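Long-range contacts in toll-like receptor 6, Variable lymphocyte receptor B (Mus musculus, PDB 3A79), which probably recognises bacterial diacylated lipopeptides together with TLR2 as an innate immune receptor, and is here engineered as a fusion with a hagfish variable lymphocyte receptor: residues Leu136-Glu141 against Leu161-Val166; Asn110-Ile115 against Asn131-Leu136. All blocks are in the same frame, centred on the assembly; numbering follows the deposited sequence.

Contact 1: Leu136-Glu141 against Leu161-Val166; sequences LPVCKE and LDLLPV
In Val138, which meets Leu163 across the contact, the CG1 methyl is trans to the backbone N (chi1 179°), while CG2 is trans to the carbonyl carbon. This fork sends the two methyls to different partners. Leu163 carries CG beside its own backbone N (chi1 -62°), and CD2 is the branch that reaches Val138. The two side chains cross at about a right angle, with Leu163 CD2 3.4 Å from Val138 CG2. The other branch, Val138 CG1, reaches Pro165 CB and Val166 CG1, each at 4.0 Å. Segment 136-141 is loop that enters a 3-10 turn at Lys140, and segment 161-166 has no regular helix or strand; both belong to the TLR6 part. They follow strands 125-127 and 150-154, so the contact stacks neighbouring turns of the leucine-rich repeat solenoid away from its parallel strands. Leu153 of strand 150-154 touches Leu136, Val138 and Leu163 and adds to this apolar layer. A type I turn from Leu161 to Leu164 presents Asp162 and Leu163 to the facing loop. Leu136 CD2 lies 3.9 Å from Asp162 CB, so it packs on the aliphatic stem of the aspartate. Further along, Pro165 turns the CB and CG atoms of its ring to the backbone. Its CG is 3.7 Å from Lys140 CA, and its CB is 3.2 Å from Cys139 O. No hydrogen bond joins the two segments. Cys139 SG forms a disulfide with Cys117 SG.

Contact 2: Asn110-Ile115 against Asn131-Leu136; sequences NRLQNI and NDFDVL
Phe133 sets its aromatic ring against the side chains of Leu112 and Ile115 and the backbone of Leu112 and Gln113. Leu112 O stands over the centre of one ring face, 4.2 Å above the plane. Leu112 CB comes to 3.6 Å from Phe133 CZ. Ile115 meets the ring obliquely, and its CD1 lies 3.3 Å from the same CZ. The Phe133 CG sits beside its own backbone N (chi1 -72°), which swings the ring towards segment 110-115. With an alanine here the ring is gone, and Ile115 CD1 and Leu112 CB would probably be left bordering a gap between the two turns. Next to the ring, Asn131 and Leu112 run side by side and point the same way, with Asn131 CB 3.7 Å from Leu112 CB. One hydrogen bond fixes the two backbones at this point. Asp132 N donates to Leu112 O over 2.9 Å, in the carbonyl plane, with a C=O...N angle of 154°. The N-H is less well aimed, at 134°. Outside this shell, each segment is also bonded to a neighbouring turn. Arg111 and Gln113 make backbone hydrogen bonds with Ile88 and Arg89, Asp134 makes one with Ala156, and Asn131 N bonds to Ser154 OG. Leu112 also touches Leu91 of strand 90-91. Asn110 and Asn131 hold the asparagine position of the LxxLxLxxN motif, and Leu112 and Phe133 hold the apolar position two residues later. Such stacking of equivalent positions in successive turns is the hallmark of the leucine-rich repeat solenoid, here in the TLR6 part.

In the fold
Contacts 1 and 2 follow one another along the chain, and their centres are 14 Å apart. Both contain Leu136: it ends segment 131-136 and begins segment 136-141. Contact 2 joins one turn of the solenoid to the next, and contact 1 carries the stacking on to the turn after that. They also touch directly, where Asp162 OD2 packs 3.6 Å from Val135 CG2. The disulfide from Cys139 to Cys117 ties contact 1 to the loop just beyond segment 110-115. Their centres lie about 34 Å (contact 1) and 33 Å (contact 2) from the centre of the chain. Sugars of attached glycans, which mark no binding pocket, lie near: a NAG about 10 Å from the Lys140 side chain, and a NAG about 12 Å from that of Ile115.

Contact 1: Leu136-Glu141 against Leu161-Val166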
loop_
_atom_site.group_PDB
_atom_site.type_symbol
_atom_site.label_atom_id
_atom_site.label_comp_id
_atom_site.label_asym_id
_atom_site.label_seq_id
_atom_site.Cartn_x
_atom_site.Cartn_y
_atom_site.Cartn_z
ATOM N N LEU B 136 9.442 -19.931 -47.713
ATOM C CA LEU B 136 9.570 -21.095 -46.832
ATOM C C LEU B 136 10.476 -22.207 -47.391
ATOM O O LEU B 136 10.120 -22.848 -48.370
ATOM C CB LEU B 136 8.178 -21.657 -46.549
ATOM C CG LEU B 136 7.544 -21.461 -45.170
ATOM C CD1 LEU B 136 8.263 -20.396 -44.333
ATOM C CD2 LEU B 136 6.034 -21.195 -45.285
ATOM N N PRO B 137 11.631 -22.460 -46.742
ATOM C CA PRO B 137 12.697 -23.365 -47.208
ATOM C C PRO B 137 12.395 -24.863 -47.075
ATOM O O PRO B 137 13.312 -25.668 -47.223
ATOM C CB PRO B 137 13.869 -23.037 -46.276
ATOM C CG PRO B 137 13.422 -21.897 -45.428
ATOM C CD PRO B 137 11.946 -21.921 -45.411
ATOM N N VAL B 138 11.151 -25.227 -46.792
ATOM C CA VAL B 138 10.767 -26.623 -46.635
ATOM C C VAL B 138 10.720 -27.333 -47.980
ATOM O O VAL B 138 9.773 -27.144 -48.744
ATOM C CB VAL B 138 9.373 -26.729 -46.005
ATOM C CG1 VAL B 138 8.950 -28.192 -45.870
ATOM C CG2 VAL B 138 9.353 -26.026 -44.663
ATOM N N CYS B 139 11.735 -28.148 -48.270
ATOM C CA CYS B 139 11.774 -28.914 -49.518
ATOM C C CYS B 139 11.020 -30.234 -49.362
ATOM O O CYS B 139 10.628 -30.605 -48.261
ATOM C CB CYS B 139 13.211 -29.219 -49.954
ATOM S SG CYS B 139 14.347 -27.838 -50.238
ATOM N N LYS B 140 10.845 -30.960 -50.462
ATOM C CA LYS B 140 10.075 -32.198 -50.435
ATOM C C LYS B 140 10.702 -33.287 -49.552
ATOM O O LYS B 140 10.000 -34.163 -49.043
ATOM C CB LYS B 140 9.843 -32.724 -51.859
ATOM C CG LYS B 140 11.063 -33.356 -52.516
ATOM C CD LYS B 140 10.650 -34.194 -53.708
ATOM C CE LYS B 140 11.736 -34.232 -54.772
ATOM N NZ LYS B 140 11.298 -34.980 -56.004
ATOM N N GLU B 141 12.017 -33.230 -49.367
ATOM C CA GLU B 141 12.715 -34.280 -48.635
ATOM C C GLU B 141 12.441 -34.212 -47.138
ATOM O O GLU B 141 12.672 -35.186 -46.416
ATOM C CB GLU B 141 14.221 -34.238 -48.904
ATOM C CG GLU B 141 14.640 -34.760 -50.267
ATOM C CD GLU B 141 14.597 -33.687 -51.336
ATOM O OE1 GLU B 141 14.210 -32.547 -51.010
ATOM O OE2 GLU B 141 14.950 -33.977 -52.502
ATOM N N LEU B 161 0.509 -24.313 -50.383
ATOM C CA LEU B 161 1.066 -25.648 -50.266
ATOM C C LEU B 161 2.490 -25.725 -49.722
ATOM O O LEU B 161 3.089 -26.792 -49.743
ATOM C CB LEU B 161 1.009 -26.329 -51.633
ATOM C CG LEU B 161 -0.355 -26.854 -52.051
ATOM C CD1 LEU B 161 -0.176 -27.809 -53.212
ATOM C CD2 LEU B 161 -1.001 -27.551 -50.881
ATOM N N ASP B 162 3.031 -24.617 -49.230
ATOM C CA ASP B 162 4.458 -24.559 -48.907
ATOM C C ASP B 162 4.908 -25.590 -47.867
ATOM O O ASP B 162 5.994 -26.144 -47.985
ATOM C CB ASP B 162 4.896 -23.141 -48.515
ATOM C CG ASP B 162 5.158 -22.241 -49.728
ATOM O OD1 ASP B 162 5.061 -22.712 -50.885
ATOM O OD2 ASP B 162 5.466 -21.048 -49.519
ATOM N N LEU B 163 4.069 -25.868 -46.871
ATOM C CA LEU B 163 4.431 -26.817 -45.814
ATOM C C LEU B 163 3.892 -28.236 -46.036
ATOM O O LEU B 163 3.669 -28.983 -45.083
ATOM C CB LEU B 163 3.980 -26.297 -44.446
ATOM C CG LEU B 163 4.627 -24.981 -44.023
ATOM C CD1 LEU B 163 4.002 -24.424 -42.744
ATOM C CD2 LEU B 163 6.111 -25.212 -43.865
ATOM N N LEU B 164 3.691 -28.612 -47.293
ATOM C CA LEU B 164 3.091 -29.905 -47.613
ATOM C C LEU B 164 4.013 -31.077 -47.253
ATOM O O LEU B 164 3.558 -32.088 -46.725
ATOM C CB LEU B 164 2.687 -29.967 -49.094
ATOM C CG LEU B 164 1.292 -30.528 -49.389
ATOM C CD1 LEU B 164 1.254 -31.339 -50.686
ATOM C CD2 LEU B 164 0.813 -31.371 -48.219
ATOM N N PRO B 165 5.313 -30.945 -47.542
ATOM C CA PRO B 165 6.228 -32.034 -47.195
ATOM C C PRO B 165 6.248 -32.414 -45.703
ATOM O O PRO B 165 6.568 -33.562 -45.384
ATOM C CB PRO B 165 7.582 -31.495 -47.647
ATOM C CG PRO B 165 7.238 -30.570 -48.779
ATOM C CD PRO B 165 5.968 -29.917 -48.369
ATOM N N VAL B 166 5.912 -31.497 -44.801
ATOM C CA VAL B 166 5.891 -31.866 -43.380
ATOM C C VAL B 166 4.482 -32.092 -42.797
ATOM O O VAL B 166 4.306 -32.134 -41.578
ATOM C CB VAL B 166 6.738 -30.900 -42.487
ATOM C CG1 VAL B 166 8.201 -30.890 -42.944
ATOM C CG2 VAL B 166 6.169 -29.484 -42.471
#

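Contact 2: Asn110-Ile115 against Asn131-Leu136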
loop_
_atom_site.group_PDB
_atom_site.type_symbol
_atom_site.label_atom_id
_atom_site.label_comp_id
_atom_site.label_asym_id
_atom_site.label_seq_id
_atom_site.Cartn_x
_atom_site.Cartn_y
_atom_site.Cartn_z
ATOM N N ASN B 110 19.885 -15.945 -37.800
ATOM C CA ASN B 110 21.051 -15.707 -38.629
ATOM C C ASN B 110 20.666 -14.834 -39.815
ATOM O O ASN B 110 19.841 -13.924 -39.690
ATOM C CB ASN B 110 21.684 -17.014 -39.109
ATOM C CG ASN B 110 22.462 -17.722 -38.019
ATOM O OD1 ASN B 110 21.904 -18.102 -36.997
ATOM N ND2 ASN B 110 23.757 -17.912 -38.239
ATOM N N ARG B 111 21.271 -15.117 -40.964
ATOM C CA ARG B 111 20.971 -14.400 -42.192
ATOM C C ARG B 111 20.794 -15.390 -43.343
ATOM O O ARG B 111 21.078 -15.089 -44.507
ATOM C CB ARG B 111 22.072 -13.391 -42.507
ATOM C CG ARG B 111 22.160 -12.248 -41.526
ATOM C CD ARG B 111 22.904 -11.087 -42.148
ATOM N NE ARG B 111 23.679 -10.324 -41.172
ATOM C CZ ARG B 111 25.000 -10.412 -41.032
ATOM N NH1 ARG B 111 25.701 -11.234 -41.809
ATOM N NH2 ARG B 111 25.620 -9.673 -40.119
ATOM N N LEU B 112 20.311 -16.575 -42.998
ATOM C CA LEU B 112 20.097 -17.638 -43.962
ATOM C C LEU B 112 19.206 -17.208 -45.128
ATOM O O LEU B 112 18.291 -16.402 -44.961
ATOM C CB LEU B 112 19.494 -18.853 -43.257
ATOM C CG LEU B 112 20.416 -19.612 -42.304
ATOM C CD1 LEU B 112 19.669 -20.769 -41.649
ATOM C CD2 LEU B 112 21.622 -20.107 -43.066
ATOM N N GLN B 113 19.481 -17.759 -46.306
ATOM C CA GLN B 113 18.678 -17.504 -47.493
ATOM C C GLN B 113 18.689 -18.716 -48.433
ATOM O O GLN B 113 17.763 -18.900 -49.222
ATOM C CB GLN B 113 19.171 -16.246 -48.210
ATOM C CG GLN B 113 20.596 -16.344 -48.734
ATOM C CD GLN B 113 21.123 -15.021 -49.268
ATOM O OE1 GLN B 113 20.548 -13.959 -49.003
ATOM N NE2 GLN B 113 22.227 -15.079 -50.026
ATOM N N ASN B 114 19.740 -19.532 -48.350
ATOM C CA ASN B 114 19.825 -20.787 -49.096
ATOM C C ASN B 114 20.038 -21.941 -48.102
ATOM O O ASN B 114 20.571 -21.732 -47.013
ATOM C CB ASN B 114 20.955 -20.716 -50.146
ATOM C CG ASN B 114 20.834 -21.795 -51.260
ATOM O OD1 ASN B 114 19.799 -22.449 -51.415
ATOM N ND2 ASN B 114 21.904 -21.961 -52.041
ATOM N N ILE B 115 19.624 -23.151 -48.476
ATOM C CA ILE B 115 19.629 -24.305 -47.574
ATOM C C ILE B 115 19.587 -25.642 -48.345
ATOM O O ILE B 115 18.761 -25.828 -49.235
ATOM C CB ILE B 115 18.419 -24.222 -46.603
ATOM C CG1 ILE B 115 18.776 -23.470 -45.339
ATOM C CG2 ILE B 115 17.938 -25.581 -46.182
ATOM C CD1 ILE B 115 17.810 -23.766 -44.240
ATOM N N ASN B 131 15.217 -15.643 -40.141
ATOM C CA ASN B 131 16.303 -15.519 -41.095
ATOM C C ASN B 131 15.824 -14.700 -42.274
ATOM O O ASN B 131 14.806 -14.016 -42.180
ATOM C CB ASN B 131 16.798 -16.881 -41.555
ATOM C CG ASN B 131 17.294 -17.721 -40.414
ATOM O OD1 ASN B 131 16.509 -18.354 -39.715
ATOM N ND2 ASN B 131 18.602 -17.732 -40.210
ATOM N N ASP B 132 16.551 -14.768 -43.381
ATOM C CA ASP B 132 16.200 -13.950 -44.528
ATOM C C ASP B 132 15.746 -14.785 -45.721
ATOM O O ASP B 132 16.102 -14.509 -46.860
ATOM C CB ASP B 132 17.346 -13.012 -44.905
ATOM C CG ASP B 132 16.860 -11.607 -45.214
ATOM O OD1 ASP B 132 16.982 -10.737 -44.319
ATOM O OD2 ASP B 132 16.327 -11.378 -46.329
ATOM N N PHE B 133 14.940 -15.799 -45.450
ATOM C CA PHE B 133 14.390 -16.614 -46.511
ATOM C C PHE B 133 13.330 -15.851 -47.267
ATOM O O PHE B 133 12.433 -15.256 -46.666
ATOM C CB PHE B 133 13.800 -17.900 -45.956
ATOM C CG PHE B 133 14.831 -18.870 -45.497
ATOM C CD1 PHE B 133 14.963 -19.178 -44.148
ATOM C CD2 PHE B 133 15.690 -19.462 -46.412
ATOM C CE1 PHE B 133 15.920 -20.072 -43.723
ATOM C CE2 PHE B 133 16.651 -20.361 -46.000
ATOM C CZ PHE B 133 16.768 -20.667 -44.653
ATOM N N ASP B 134 13.466 -15.865 -48.590
ATOM C CA ASP B 134 12.465 -15.345 -49.501
ATOM C C ASP B 134 11.187 -16.147 -49.277
ATOM O O ASP B 134 10.170 -15.615 -48.826
ATOM C CB ASP B 134 12.956 -15.523 -50.943
ATOM C CG ASP B 134 12.388 -14.482 -51.898
ATOM O OD1 ASP B 134 12.794 -14.476 -53.083
ATOM O OD2 ASP B 134 11.543 -13.663 -51.472
ATOM N N VAL B 135 11.253 -17.441 -49.578
ATOM C CA VAL B 135 10.104 -18.315 -49.406
ATOM C C VAL B 135 10.427 -19.507 -48.502
ATOM O O VAL B 135 11.550 -20.013 -48.508
ATOM C CB VAL B 135 9.563 -18.801 -50.772
ATOM C CG1 VAL B 135 10.188 -20.135 -51.162
ATOM C CG2 VAL B 135 8.039 -18.908 -50.722
ATOM N N LEU B 136 9.442 -19.931 -47.713
ATOM C CA LEU B 136 9.570 -21.095 -46.832
ATOM C C LEU B 136 10.476 -22.207 -47.391
ATOM O O LEU B 136 10.120 -22.848 -48.370
ATOM C CB LEU B 136 8.178 -21.657 -46.549
ATOM C CG LEU B 136 7.544 -21.461 -45.170
ATOM C CD1 LEU B 136 8.263 -20.396 -44.333
ATOM C CD2 LEU B 136 6.034 -21.195 -45.285
#